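Local atomic coordinates of StAR-related lipid transfer protein 5 (Homo sapiens, PDB entry 2R55), a protein that probably binds cholesterol or other sterols through its START domain and may carry them, or other lipids, within the cell. Residues R39-G44 with S57-V62; G66-G71 with V191-T196; I74-L79 with P185-L190; V95-N100 with T216-N221. One frame throughout, in Å; residues are numbered along the deposited sequence.

Contact 1. Residues R39-G44 with S57-V62; sequences RRDTAG and SWRPSV
R59 reaches out from strand 54-60 and puts its guanidinium into the turn that follows helix 21-40. It buries more surface here than any other residue of the two segments. Its chain is extended from CG to NE, so the charged group sits well away from its own backbone. R59 NH1 donates to the carbonyl A43 O at 3.1 Å, with a bent N-H...O angle of 139°. The donor stands 34° out of the carbonyl plane. R59 NH2 forms a salt bridge with D41 OD2 at 3.4 Å, and the hydrogen bond within it is weak. Both oxygens lie at the guanidinium edge, in its plane. The carboxylate and guanidinium planes are 30° apart. D41 is the first residue past the helix to leave helical geometry. G44 brings the loop up against the strand. Its O lies 3.9 Å from R59 CB, and a CB on G44 would crowd R59 CD. W45 meets R59 in a cation-pi contact and also donates from NE1 to D41 O. One arginine thus ties the helix exit to the strand through a carboxylate, a carbonyl and an aromatic ring. The contact lies at the surface, so the ion pair is probably moderate in strength.

Contact 2. Residues G66-G71 with V191-T196; sequences GNLYRG and VTFFHT
L68 and H195 both turn CG away from their own backbone N, with chi1 163° and -152°, and this brings methyl and imidazole together. L68 CD1 sits over one face of the H195 ring, offset toward the rim. It lies 3.8 Å from the ring centroid, a CH-pi contact. The same methyl touches F193 CB. F193 lies beside R70 on the same face of the beta sheet. Its CE1 comes 3.4 Å from R70 CG, so the arginine's aliphatic part runs along the ring while the guanidinium goes on to E72. V191 CG1 lies over one face of that guanidinium. On the opposite face of the sheet lie Y69 and F194, whose CB atoms are 4.1 Å apart before the rings diverge. The strands are antiparallel, with Y69-F194 and G71-T192 as hydrogen-bonded pairs. The bond G71 N to T192 O is short, 2.7 Å, and almost straight. Beyond the regular pairing, a water bridges N67 O and T196 O. A CB on G71 would clash with T192 OG1. H195 is gripped at both ring nitrogens, by P173 O and S61 OG. Those bonds probably fix the rotation of the imidazole and hold its face against the leucine.

Contact 3. Residues I74-L79 with P185-L190; sequences IVYGTL and PTKTNL
T188 and V75 form the tight part of this contact. They are an antiparallel hydrogen-bonded pair, with V75 N to T188 O at 2.7 Å and T188 N to V75 O at 3.1 Å. T188 then binds beyond the strand end. Its OG1 donates to G77 O at a short 2.5 Å. The torsion that sets OG1 anti to the carbonyl carbon (chi1 -44°) also puts CG2 anti to the backbone N, where it lies 4.0 Å from L79 CD1. V75 CG1 packs on L190 CB, on the side covered by V82 and by L222 of the last helix. A valine in place of T188 would probably leave G77 O without this partner and the turn less firmly tied to the strand. The solvent side is looser. I74 CG1 lies 3.8 Å from N189 OD1. I74 CG2 is 4.2 Å from K187 CB, and the lysine's amino end leads away. Y76 is the centre of an inverse gamma turn, whose G77 N to V75 O bond is weak. T78 follows as the N-cap of helix 79-86, with OG1 on E81 N. Here strand 67-75 ends and passes through a tight turn into helix 79-86, in the START helix-grip fold.

Contact 4. Residues V95-N100 with T216-N221; sequences VKWDEN and TRFYAN
The W97 ring is met at its edge by two residues of helix 204-227, and D98 CB lies over one of its faces. N221 CB is in the ring plane, 3.7 Å from W97 CE3. F218 CE1 also lies near that plane, 3.7 Å from W97 CH2. The two aromatic rings are set obliquely, with planes 57° apart and centroids 5.5 Å apart. At the edge of the F218 ring is D98 OD1, 3.8 Å from F218 CD1. The carboxylate stands square to that ring. W97 takes this position with CG between its backbone N and carbonyl carbon (chi1 56°), which tips the indole toward the helix. Its NE1 donates to C85 O. The helix is the long C-terminal one of the START helix-grip fold, which packs across the beta sheet and in this family closes the lipid cavity. An alanine in place of W97 is likely to open a gap beside F218 and N221 and leave C85 O without its donor. F218 also meets F194 of the sheet, edge-to-face. Further out, E99 OE2 lies 3.7 Å from R217 CD. Its salt bridge to R217 NE is long, 3.9 Å, and the carboxylate is turned 73° from the guanidinium.

Strand 54-60 of contact 1 lies next to strand 67-75 of contact 2 in the sheet; the contact centres are 9 Å apart. R59 O and L68 N, 2.8 Å apart, probably form a hydrogen bond between them. Contact 3 continues the strand pair of contact 2, its centre 20 Å further on. Contact 4 sits on the C-terminal helix, about 15 Å from contact 2 and 17 Å from contact 3, centre to centre. Y219 joins all three. Its OH lies 2.6 Å from L190 O and 3.0 Å from G71 O, both probable hydrogen bonds. Contact 1 is about 8 Å from contact 4 at the nearest atoms. In START domains the lipid cavity lies between sheet and C-terminal helix, so contacts 2 to 4 probably frame part of it.

Contact 1. Residues R39-G44 with S57-V62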
loop_
_atom_site.group_PDB
_atom_site.type_symbol
_atom_site.label_atom_id
_atom_site.label_comp_id
_atom_site.label_asym_id
_atom_site.label_seq_id
_atom_site.Cartn_x
_atom_site.Cartn_y
_atom_site.Cartn_z
ATOM N N ARG A 39 -11.696 5.552 2.953
ATOM C CA ARG A 39 -11.527 5.393 4.381
ATOM C C ARG A 39 -12.861 5.604 5.083
ATOM O O ARG A 39 -13.171 4.951 6.091
ATOM C CB ARG A 39 -10.468 6.372 4.898
ATOM C CG ARG A 39 -10.304 6.437 6.418
ATOM C CD ARG A 39 -10.054 5.079 7.015
ATOM N NE ARG A 39 -9.935 5.124 8.471
ATOM C CZ ARG A 39 -10.936 4.921 9.326
ATOM N NH1 ARG A 39 -12.156 4.640 8.879
ATOM N NH2 ARG A 39 -10.696 4.981 10.627
ATOM N N ARG A 40 -13.656 6.515 4.537
ATOM C CA ARG A 40 -14.917 6.879 5.151
ATOM C C ARG A 40 -16.016 5.919 4.739
ATOM O O ARG A 40 -16.855 5.573 5.554
ATOM C CB ARG A 40 -15.277 8.306 4.795
ATOM C CG ARG A 40 -14.266 9.301 5.328
ATOM C CD ARG A 40 -14.363 10.665 4.622
ATOM N NE ARG A 40 -13.693 11.651 5.456
ATOM C CZ ARG A 40 -13.517 12.935 5.157
ATOM N NH1 ARG A 40 -12.899 13.727 6.031
ATOM N NH2 ARG A 40 -13.941 13.429 3.998
ATOM N N ASP A 41 -16.000 5.463 3.491
ATOM C CA ASP A 41 -17.106 4.655 2.985
ATOM C C ASP A 41 -17.305 3.412 3.841
ATOM O O ASP A 41 -16.338 2.750 4.232
ATOM C CB ASP A 41 -16.867 4.213 1.538
ATOM C CG ASP A 41 -16.971 5.346 0.532
ATOM O OD1 ASP A 41 -17.645 6.381 0.788
ATOM O OD2 ASP A 41 -16.389 5.182 -0.565
ATOM N N THR A 42 -18.560 3.079 4.111
ATOM C CA THR A 42 -18.854 1.831 4.797
ATOM C C THR A 42 -19.625 0.862 3.887
ATOM O O THR A 42 -19.892 -0.283 4.257
ATOM C CB THR A 42 -19.576 2.069 6.144
ATOM O OG1 THR A 42 -20.779 2.808 5.916
ATOM C CG2 THR A 42 -18.667 2.840 7.121
ATOM N N ALA A 43 -19.940 1.314 2.680
ATOM C CA ALA A 43 -20.738 0.525 1.746
ATOM C C ALA A 43 -19.868 -0.283 0.802
ATOM O O ALA A 43 -18.664 -0.014 0.649
ATOM C CB ALA A 43 -21.680 1.421 0.958
ATOM N N GLY A 44 -20.492 -1.270 0.164
ATOM C CA GLY A 44 -19.793 -2.149 -0.754
ATOM C C GLY A 44 -18.983 -3.192 -0.011
ATOM O O GLY A 44 -19.042 -4.355 -0.365
ATOM N N SER A 57 -11.420 -6.773 4.345
ATOM C CA SER A 57 -12.608 -6.870 3.523
ATOM C C SER A 57 -12.257 -6.351 2.144
ATOM O O SER A 57 -11.165 -5.812 1.948
ATOM C CB SER A 57 -13.747 -6.057 4.134
ATOM O OG SER A 57 -13.288 -4.796 4.585
ATOM N N TRP A 58 -13.167 -6.518 1.190
ATOM C CA TRP A 58 -12.894 -6.154 -0.181
ATOM C C TRP A 58 -14.136 -5.513 -0.777
ATOM O O TRP A 58 -15.207 -5.502 -0.143
ATOM C CB TRP A 58 -12.460 -7.388 -1.002
ATOM C CG TRP A 58 -13.571 -8.373 -1.161
ATOM C CD1 TRP A 58 -13.955 -9.327 -0.259
ATOM C CD2 TRP A 58 -14.483 -8.469 -2.260
ATOM N NE1 TRP A 58 -15.048 -10.012 -0.730
ATOM C CE2 TRP A 58 -15.395 -9.507 -1.957
ATOM C CE3 TRP A 58 -14.617 -7.784 -3.477
ATOM C CZ2 TRP A 58 -16.432 -9.883 -2.835
ATOM C CZ3 TRP A 58 -15.657 -8.155 -4.350
ATOM C CH2 TRP A 58 -16.544 -9.197 -4.019
ATOM N N ARG A 59 -13.980 -4.954 -1.981
ATOM C CA ARG A 59 -15.101 -4.589 -2.835
ATOM C C ARG A 59 -14.626 -4.405 -4.274
ATOM O O ARG A 59 -13.442 -4.183 -4.497
ATOM C CB ARG A 59 -15.818 -3.333 -2.321
ATOM C CG ARG A 59 -15.198 -2.033 -2.754
ATOM C CD ARG A 59 -15.767 -0.903 -1.955
ATOM N NE ARG A 59 -15.312 0.379 -2.470
ATOM C CZ ARG A 59 -15.725 1.549 -1.996
ATOM N NH1 ARG A 59 -16.603 1.580 -1.000
ATOM N NH2 ARG A 59 -15.253 2.676 -2.509
ATOM N N PRO A 60 -15.553 -4.471 -5.250
ATOM C CA PRO A 60 -15.125 -4.226 -6.632
ATOM C C PRO A 60 -14.501 -2.834 -6.765
ATOM O O PRO A 60 -15.059 -1.860 -6.276
ATOM C CB PRO A 60 -16.439 -4.283 -7.433
ATOM C CG PRO A 60 -17.397 -5.001 -6.568
ATOM C CD PRO A 60 -17.003 -4.727 -5.155
ATOM N N SER A 61 -13.328 -2.770 -7.375
ATOM C CA SER A 61 -12.698 -1.523 -7.760
ATOM C C SER A 61 -13.495 -0.915 -8.881
ATOM O O SER A 61 -14.087 -1.662 -9.671
ATOM C CB SER A 61 -11.304 -1.815 -8.282
ATOM O OG SER A 61 -10.911 -0.867 -9.253
ATOM N N VAL A 62 -13.537 0.420 -8.938
ATOM C CA VAL A 62 -14.053 1.130 -10.121
ATOM C C VAL A 62 -12.885 1.539 -11.056
ATOM O O VAL A 62 -13.109 2.067 -12.137
ATOM C CB VAL A 62 -14.970 2.371 -9.770
ATOM C CG1 VAL A 62 -16.163 1.953 -8.927
ATOM C CG2 VAL A 62 -14.188 3.475 -9.071
#

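Contact 2. Residues G66-G71 with V191-T196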
loop_
_atom_site.group_PDB
_atom_site.type_symbol
_atom_site.label_atom_id
_atom_site.label_comp_id
_atom_site.label_asym_id
_atom_site.label_seq_id
_atom_site.Cartn_x
_atom_site.Cartn_y
_atom_site.Cartn_z
ATOM N N GLY A 66 -10.625 -5.794 -11.397
ATOM C CA GLY A 66 -10.450 -6.427 -10.075
ATOM C C GLY A 66 -11.037 -5.748 -8.837
ATOM O O GLY A 66 -12.057 -5.043 -8.904
ATOM N N ASN A 67 -10.393 -5.970 -7.691
ATOM C CA ASN A 67 -10.940 -5.530 -6.416
ATOM C C ASN A 67 -10.075 -4.518 -5.669
ATOM O O ASN A 67 -8.895 -4.344 -5.977
ATOM C CB ASN A 67 -11.195 -6.737 -5.516
ATOM C CG ASN A 67 -12.132 -7.772 -6.149
ATOM O OD1 ASN A 67 -13.183 -7.446 -6.708
ATOM N ND2 ASN A 67 -11.757 -9.031 -6.031
ATOM N N LEU A 68 -10.672 -3.865 -4.675
ATOM C CA LEU A 68 -9.946 -3.034 -3.727
ATOM C C LEU A 68 -10.047 -3.701 -2.373
ATOM O O LEU A 68 -11.132 -4.131 -1.980
ATOM C CB LEU A 68 -10.560 -1.628 -3.690
ATOM C CG LEU A 68 -10.308 -0.615 -2.570
ATOM C CD1 LEU A 68 -8.852 -0.160 -2.511
ATOM C CD2 LEU A 68 -11.255 0.609 -2.706
ATOM N N TYR A 69 -8.923 -3.763 -1.659
ATOM C CA TYR A 69 -8.818 -4.453 -0.370
ATOM C C TYR A 69 -8.546 -3.469 0.764
ATOM O O TYR A 69 -7.754 -2.528 0.603
ATOM C CB TYR A 69 -7.715 -5.534 -0.417
ATOM C CG TYR A 69 -8.103 -6.722 -1.261
ATOM C CD1 TYR A 69 -7.794 -6.772 -2.623
ATOM C CD2 TYR A 69 -8.810 -7.787 -0.707
ATOM C CE1 TYR A 69 -8.184 -7.864 -3.417
ATOM C CE2 TYR A 69 -9.200 -8.886 -1.486
ATOM C CZ TYR A 69 -8.884 -8.913 -2.836
ATOM O OH TYR A 69 -9.281 -9.983 -3.592
ATOM N N ARG A 70 -9.192 -3.700 1.906
ATOM C CA ARG A 70 -9.137 -2.804 3.034
ATOM C C ARG A 70 -8.716 -3.572 4.283
ATOM O O ARG A 70 -9.387 -4.527 4.702
ATOM C CB ARG A 70 -10.516 -2.183 3.238
ATOM C CG ARG A 70 -10.681 -1.284 4.485
ATOM C CD ARG A 70 -12.122 -1.293 4.934
ATOM N NE ARG A 70 -12.487 -0.101 5.684
ATOM C CZ ARG A 70 -12.241 0.080 6.981
ATOM N NH1 ARG A 70 -11.598 -0.852 7.691
ATOM N NH2 ARG A 70 -12.621 1.210 7.567
ATOM N N GLY A 71 -7.595 -3.151 4.854
ATOM C CA GLY A 71 -7.092 -3.710 6.098
ATOM C C GLY A 71 -7.295 -2.723 7.234
ATOM O O GLY A 71 -7.043 -1.525 7.081
ATOM N N VAL A 191 -5.088 1.747 8.846
ATOM C CA VAL A 191 -6.011 1.309 7.801
ATOM C C VAL A 191 -5.293 1.408 6.456
ATOM O O VAL A 191 -4.772 2.478 6.087
ATOM C CB VAL A 191 -7.304 2.145 7.789
ATOM C CG1 VAL A 191 -8.367 1.494 6.891
ATOM C CG2 VAL A 191 -7.834 2.305 9.190
ATOM N N THR A 192 -5.238 0.284 5.743
ATOM C CA THR A 192 -4.464 0.208 4.518
ATOM C C THR A 192 -5.330 -0.311 3.390
ATOM O O THR A 192 -6.186 -1.186 3.598
ATOM C CB THR A 192 -3.269 -0.751 4.623
ATOM O OG1 THR A 192 -3.753 -2.091 4.752
ATOM C CG2 THR A 192 -2.361 -0.428 5.800
ATOM N N PHE A 193 -5.077 0.208 2.185
ATOM C CA PHE A 193 -5.767 -0.240 0.999
ATOM C C PHE A 193 -4.787 -0.770 -0.020
ATOM O O PHE A 193 -3.845 -0.079 -0.399
ATOM C CB PHE A 193 -6.590 0.899 0.404
ATOM C CG PHE A 193 -7.625 1.413 1.328
ATOM C CD1 PHE A 193 -8.845 0.775 1.434
ATOM C CD2 PHE A 193 -7.362 2.504 2.140
ATOM C CE1 PHE A 193 -9.795 1.233 2.314
ATOM C CE2 PHE A 193 -8.312 2.966 3.027
ATOM C CZ PHE A 193 -9.534 2.333 3.110
ATOM N N PHE A 194 -5.022 -2.009 -0.445
ATOM C CA PHE A 194 -4.303 -2.628 -1.553
ATOM C C PHE A 194 -5.213 -2.566 -2.755
ATOM O O PHE A 194 -6.374 -2.974 -2.681
ATOM C CB PHE A 194 -3.982 -4.078 -1.207
ATOM C CG PHE A 194 -2.831 -4.227 -0.269
ATOM C CD1 PHE A 194 -2.198 -3.103 0.265
ATOM C CD2 PHE A 194 -2.397 -5.479 0.114
ATOM C CE1 PHE A 194 -1.123 -3.245 1.135
ATOM C CE2 PHE A 194 -1.325 -5.621 0.987
ATOM C CZ PHE A 194 -0.693 -4.506 1.495
ATOM N N HIS A 195 -4.704 -2.035 -3.856
ATOM C CA HIS A 195 -5.544 -1.760 -5.016
ATOM C C HIS A 195 -4.758 -2.140 -6.227
ATOM O O HIS A 195 -4.488 -1.320 -7.104
ATOM C CB HIS A 195 -5.839 -0.271 -5.079
ATOM C CG HIS A 195 -7.130 0.065 -5.752
ATOM N ND1 HIS A 195 -7.728 1.297 -5.620
ATOM C CD2 HIS A 195 -7.946 -0.667 -6.548
ATOM C CE1 HIS A 195 -8.850 1.311 -6.316
ATOM N NE2 HIS A 195 -9.006 0.133 -6.887
ATOM N N THR A 196 -4.376 -3.399 -6.267
ATOM C CA THR A 196 -3.274 -3.815 -7.113
ATOM C C THR A 196 -3.765 -4.532 -8.333
ATOM O O THR A 196 -4.642 -5.383 -8.235
ATOM C CB THR A 196 -2.388 -4.735 -6.324
ATOM O OG1 THR A 196 -1.819 -3.982 -5.252
ATOM C CG2 THR A 196 -1.285 -5.337 -7.195
HETATM O O HOH W 1 -6.617 -6.001 -6.508
#

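Contact 3. Residues I74-L79 with P185-L190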
loop_
_atom_site.group_PDB
_atom_site.type_symbol
_atom_site.label_atom_id
_atom_site.label_comp_id
_atom_site.label_asym_id
_atom_site.label_seq_id
_atom_site.Cartn_x
_atom_site.Cartn_y
_atom_site.Cartn_z
ATOM N N ILE A 74 -5.287 -2.174 14.875
ATOM C CA ILE A 74 -4.511 -1.413 15.846
ATOM C C ILE A 74 -3.090 -1.958 15.911
ATOM O O ILE A 74 -2.871 -3.139 16.225
ATOM C CB ILE A 74 -5.164 -1.434 17.255
ATOM C CG1 ILE A 74 -6.519 -0.711 17.231
ATOM C CG2 ILE A 74 -4.261 -0.751 18.270
ATOM C CD1 ILE A 74 -7.531 -1.218 18.240
ATOM N N VAL A 75 -2.127 -1.100 15.587
ATOM C CA VAL A 75 -0.716 -1.444 15.774
ATOM C C VAL A 75 -0.200 -0.864 17.097
ATOM O O VAL A 75 -0.421 0.313 17.415
ATOM C CB VAL A 75 0.178 -1.050 14.552
ATOM C CG1 VAL A 75 -0.170 0.324 14.012
ATOM C CG2 VAL A 75 1.651 -1.129 14.907
ATOM N N TYR A 76 0.476 -1.706 17.869
ATOM C CA TYR A 76 0.930 -1.319 19.189
ATOM C C TYR A 76 2.282 -0.611 19.114
ATOM O O TYR A 76 3.326 -1.175 19.480
ATOM C CB TYR A 76 0.972 -2.541 20.109
ATOM C CG TYR A 76 -0.390 -3.110 20.460
ATOM C CD1 TYR A 76 -0.800 -3.208 21.790
ATOM C CD2 TYR A 76 -1.263 -3.558 19.468
ATOM C CE1 TYR A 76 -2.046 -3.737 22.122
ATOM C CE2 TYR A 76 -2.508 -4.083 19.786
ATOM C CZ TYR A 76 -2.892 -4.172 21.111
ATOM O OH TYR A 76 -4.123 -4.695 21.430
ATOM N N GLY A 77 2.243 0.634 18.630
ATOM C CA GLY A 77 3.424 1.486 18.523
ATOM C C GLY A 77 3.091 2.969 18.425
ATOM O O GLY A 77 1.956 3.345 18.099
ATOM N N THR A 78 4.087 3.811 18.719
ATOM C CA THR A 78 3.955 5.260 18.562
ATOM C C THR A 78 3.716 5.568 17.094
ATOM O O THR A 78 4.218 4.866 16.228
ATOM C CB THR A 78 5.226 6.020 19.011
ATOM O OG1 THR A 78 6.234 5.910 17.997
ATOM C CG2 THR A 78 5.757 5.477 20.329
ATOM N N LEU A 79 2.964 6.632 16.837
ATOM C CA LEU A 79 2.536 7.027 15.491
ATOM C C LEU A 79 3.682 7.190 14.493
ATOM O O LEU A 79 3.526 6.884 13.320
ATOM C CB LEU A 79 1.700 8.314 15.569
ATOM C CG LEU A 79 1.368 9.157 14.334
ATOM C CD1 LEU A 79 0.252 8.545 13.452
ATOM C CD2 LEU A 79 0.975 10.539 14.776
ATOM N N PRO A 185 -4.510 5.967 23.347
ATOM C CA PRO A 185 -3.408 6.700 23.984
ATOM C C PRO A 185 -2.052 6.396 23.324
ATOM O O PRO A 185 -1.708 7.002 22.293
ATOM C CB PRO A 185 -3.443 6.198 25.436
ATOM C CG PRO A 185 -4.872 5.837 25.663
ATOM C CD PRO A 185 -5.354 5.272 24.335
ATOM N N THR A 186 -1.304 5.454 23.906
ATOM C CA THR A 186 0.040 5.094 23.423
ATOM C C THR A 186 0.058 4.138 22.222
ATOM O O THR A 186 1.054 3.441 22.015
ATOM C CB THR A 186 0.899 4.456 24.550
ATOM O OG1 THR A 186 0.744 3.024 24.529
ATOM C CG2 THR A 186 0.509 5.018 25.941
ATOM N N LYS A 187 -1.025 4.105 21.438
ATOM C CA LYS A 187 -1.164 3.171 20.303
ATOM C C LYS A 187 -1.523 3.890 18.987
ATOM O O LYS A 187 -1.708 5.108 18.977
ATOM C CB LYS A 187 -2.218 2.101 20.613
ATOM C CG LYS A 187 -1.844 1.121 21.716
ATOM C CD LYS A 187 -2.417 1.571 23.059
ATOM C CE LYS A 187 -1.776 0.849 24.231
ATOM N NZ LYS A 187 -2.240 1.445 25.508
ATOM N N THR A 188 -1.637 3.132 17.885
ATOM C CA THR A 188 -1.914 3.692 16.547
ATOM C C THR A 188 -2.836 2.803 15.690
ATOM O O THR A 188 -2.631 1.591 15.593
ATOM C CB THR A 188 -0.603 3.949 15.750
ATOM O OG1 THR A 188 0.378 4.573 16.594
ATOM C CG2 THR A 188 -0.863 4.846 14.535
ATOM N N ASN A 189 -3.837 3.416 15.063
ATOM C CA ASN A 189 -4.742 2.718 14.165
ATOM C C ASN A 189 -4.183 2.809 12.750
ATOM O O ASN A 189 -3.845 3.910 12.276
ATOM C CB ASN A 189 -6.150 3.326 14.226
ATOM C CG ASN A 189 -7.226 2.398 13.674
ATOM O OD1 ASN A 189 -7.655 1.445 14.335
ATOM N ND2 ASN A 189 -7.687 2.694 12.464
ATOM N N LEU A 190 -4.067 1.647 12.100
ATOM C CA LEU A 190 -3.570 1.536 10.735
ATOM C C LEU A 190 -4.619 0.928 9.791
ATOM O O LEU A 190 -4.978 -0.261 9.914
ATOM C CB LEU A 190 -2.291 0.693 10.690
ATOM C CG LEU A 190 -1.658 0.413 9.316
ATOM C CD1 LEU A 190 -1.149 1.697 8.656
ATOM C CD2 LEU A 190 -0.538 -0.590 9.413
#

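Contact 4. Residues V95-N100 with T216-N221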
loop_
_atom_site.group_PDB
_atom_site.type_symbol
_atom_site.label_atom_id
_atom_site.label_comp_id
_atom_site.label_asym_id
_atom_site.label_seq_id
_atom_site.Cartn_x
_atom_site.Cartn_y
_atom_site.Cartn_z
ATOM N N VAL A 95 11.644 -2.378 2.719
ATOM C CA VAL A 95 12.421 -3.477 2.111
ATOM C C VAL A 95 12.671 -4.617 3.095
ATOM O O VAL A 95 12.615 -5.788 2.732
ATOM C CB VAL A 95 13.793 -2.965 1.571
ATOM C CG1 VAL A 95 14.717 -4.128 1.129
ATOM C CG2 VAL A 95 13.582 -1.983 0.430
ATOM N N LYS A 96 12.948 -4.250 4.339
ATOM C CA LYS A 96 13.272 -5.198 5.387
ATOM C C LYS A 96 12.107 -6.132 5.732
ATOM O O LYS A 96 12.108 -7.303 5.367
ATOM C CB LYS A 96 13.736 -4.430 6.628
ATOM C CG LYS A 96 14.235 -5.282 7.765
ATOM C CD LYS A 96 15.385 -6.110 7.288
ATOM C CE LYS A 96 16.283 -6.521 8.417
ATOM N NZ LYS A 96 17.348 -7.325 7.800
ATOM N N TRP A 97 11.103 -5.589 6.406
ATOM C CA TRP A 97 10.114 -6.395 7.113
ATOM C C TRP A 97 8.977 -6.939 6.258
ATOM O O TRP A 97 8.337 -7.914 6.642
ATOM C CB TRP A 97 9.537 -5.595 8.285
ATOM C CG TRP A 97 8.933 -4.284 7.877
ATOM C CD1 TRP A 97 9.555 -3.071 7.856
ATOM C CD2 TRP A 97 7.592 -4.058 7.431
ATOM N NE1 TRP A 97 8.682 -2.098 7.429
ATOM C CE2 TRP A 97 7.470 -2.675 7.161
ATOM C CE3 TRP A 97 6.475 -4.884 7.241
ATOM C CZ2 TRP A 97 6.274 -2.098 6.705
ATOM C CZ3 TRP A 97 5.289 -4.314 6.773
ATOM C CH2 TRP A 97 5.201 -2.933 6.509
ATOM N N ASP A 98 8.702 -6.311 5.122
ATOM C CA ASP A 98 7.551 -6.716 4.311
ATOM C C ASP A 98 7.894 -7.832 3.331
ATOM O O ASP A 98 8.551 -7.598 2.311
ATOM C CB ASP A 98 6.964 -5.516 3.568
ATOM C CG ASP A 98 5.713 -5.868 2.771
ATOM O OD1 ASP A 98 4.937 -6.771 3.168
ATOM O OD2 ASP A 98 5.502 -5.212 1.739
ATOM N N GLU A 99 7.427 -9.042 3.630
ATOM C CA GLU A 99 7.765 -10.218 2.821
ATOM C C GLU A 99 7.490 -10.024 1.328
ATOM O O GLU A 99 8.066 -10.719 0.501
ATOM C CB GLU A 99 7.075 -11.492 3.353
ATOM C CG GLU A 99 5.544 -11.508 3.242
ATOM C CD GLU A 99 4.931 -12.913 3.253
ATOM O OE1 GLU A 99 5.508 -13.834 3.871
ATOM O OE2 GLU A 99 3.846 -13.085 2.645
ATOM N N ASN A 100 6.623 -9.058 1.005
ATOM C CA ASN A 100 6.189 -8.797 -0.371
ATOM C C ASN A 100 6.933 -7.704 -1.128
ATOM O O ASN A 100 6.448 -7.216 -2.165
ATOM C CB ASN A 100 4.701 -8.481 -0.394
ATOM C CG ASN A 100 3.876 -9.645 -0.853
ATOM O OD1 ASN A 100 4.334 -10.476 -1.633
ATOM N ND2 ASN A 100 2.645 -9.711 -0.380
ATOM N N THR A 216 -3.276 -9.820 5.727
ATOM C CA THR A 216 -3.119 -10.345 7.097
ATOM C C THR A 216 -1.648 -10.607 7.479
ATOM O O THR A 216 -1.258 -10.435 8.639
ATOM C CB THR A 216 -3.903 -11.644 7.312
ATOM O OG1 THR A 216 -3.380 -12.664 6.448
ATOM C CG2 THR A 216 -5.385 -11.426 7.044
ATOM N N ARG A 217 -0.861 -11.013 6.487
ATOM C CA ARG A 217 0.582 -11.186 6.615
ATOM C C ARG A 217 1.316 -9.854 6.705
ATOM O O ARG A 217 2.333 -9.737 7.399
ATOM C CB ARG A 217 1.124 -11.982 5.409
ATOM C CG ARG A 217 1.279 -13.465 5.664
ATOM C CD ARG A 217 0.867 -14.306 4.449
ATOM N NE ARG A 217 1.513 -15.628 4.476
ATOM C CZ ARG A 217 1.196 -16.613 5.320
ATOM N NH1 ARG A 217 0.217 -16.459 6.220
ATOM N NH2 ARG A 217 1.864 -17.756 5.267
ATOM N N PHE A 218 0.810 -8.865 5.969
ATOM C CA PHE A 218 1.368 -7.515 5.976
ATOM C C PHE A 218 1.342 -6.950 7.409
ATOM O O PHE A 218 2.358 -6.461 7.921
ATOM C CB PHE A 218 0.599 -6.648 4.983
ATOM C CG PHE A 218 0.908 -5.174 5.058
ATOM C CD1 PHE A 218 1.961 -4.625 4.330
ATOM C CD2 PHE A 218 0.100 -4.317 5.810
ATOM C CE1 PHE A 218 2.213 -3.237 4.384
ATOM C CE2 PHE A 218 0.368 -2.951 5.874
ATOM C CZ PHE A 218 1.420 -2.410 5.160
ATOM N N TYR A 219 0.191 -7.074 8.066
ATOM C CA TYR A 219 0.028 -6.569 9.426
ATOM C C TYR A 219 0.806 -7.398 10.420
ATOM O O TYR A 219 1.420 -6.847 11.342
ATOM C CB TYR A 219 -1.452 -6.500 9.835
ATOM C CG TYR A 219 -2.177 -5.277 9.335
ATOM C CD1 TYR A 219 -2.575 -5.171 7.998
ATOM C CD2 TYR A 219 -2.487 -4.229 10.205
ATOM C CE1 TYR A 219 -3.234 -4.058 7.547
ATOM C CE2 TYR A 219 -3.158 -3.112 9.759
ATOM C CZ TYR A 219 -3.532 -3.030 8.429
ATOM O OH TYR A 219 -4.199 -1.904 7.989
ATOM N N ALA A 220 0.761 -8.715 10.253
ATOM C CA ALA A 220 1.592 -9.592 11.071
ATOM C C ALA A 220 3.051 -9.113 11.035
ATOM O O ALA A 220 3.666 -8.935 12.078
ATOM C CB ALA A 220 1.468 -11.043 10.621
ATOM N N ASN A 221 3.578 -8.859 9.837
ATOM C CA ASN A 221 4.963 -8.390 9.659
ATOM C C ASN A 221 5.190 -7.027 10.277
ATOM O O ASN A 221 6.102 -6.846 11.078
ATOM C CB ASN A 221 5.342 -8.317 8.171
ATOM C CG ASN A 221 5.693 -9.662 7.576
ATOM O OD1 ASN A 221 5.848 -10.662 8.284
ATOM N ND2 ASN A 221 5.829 -9.693 6.251
#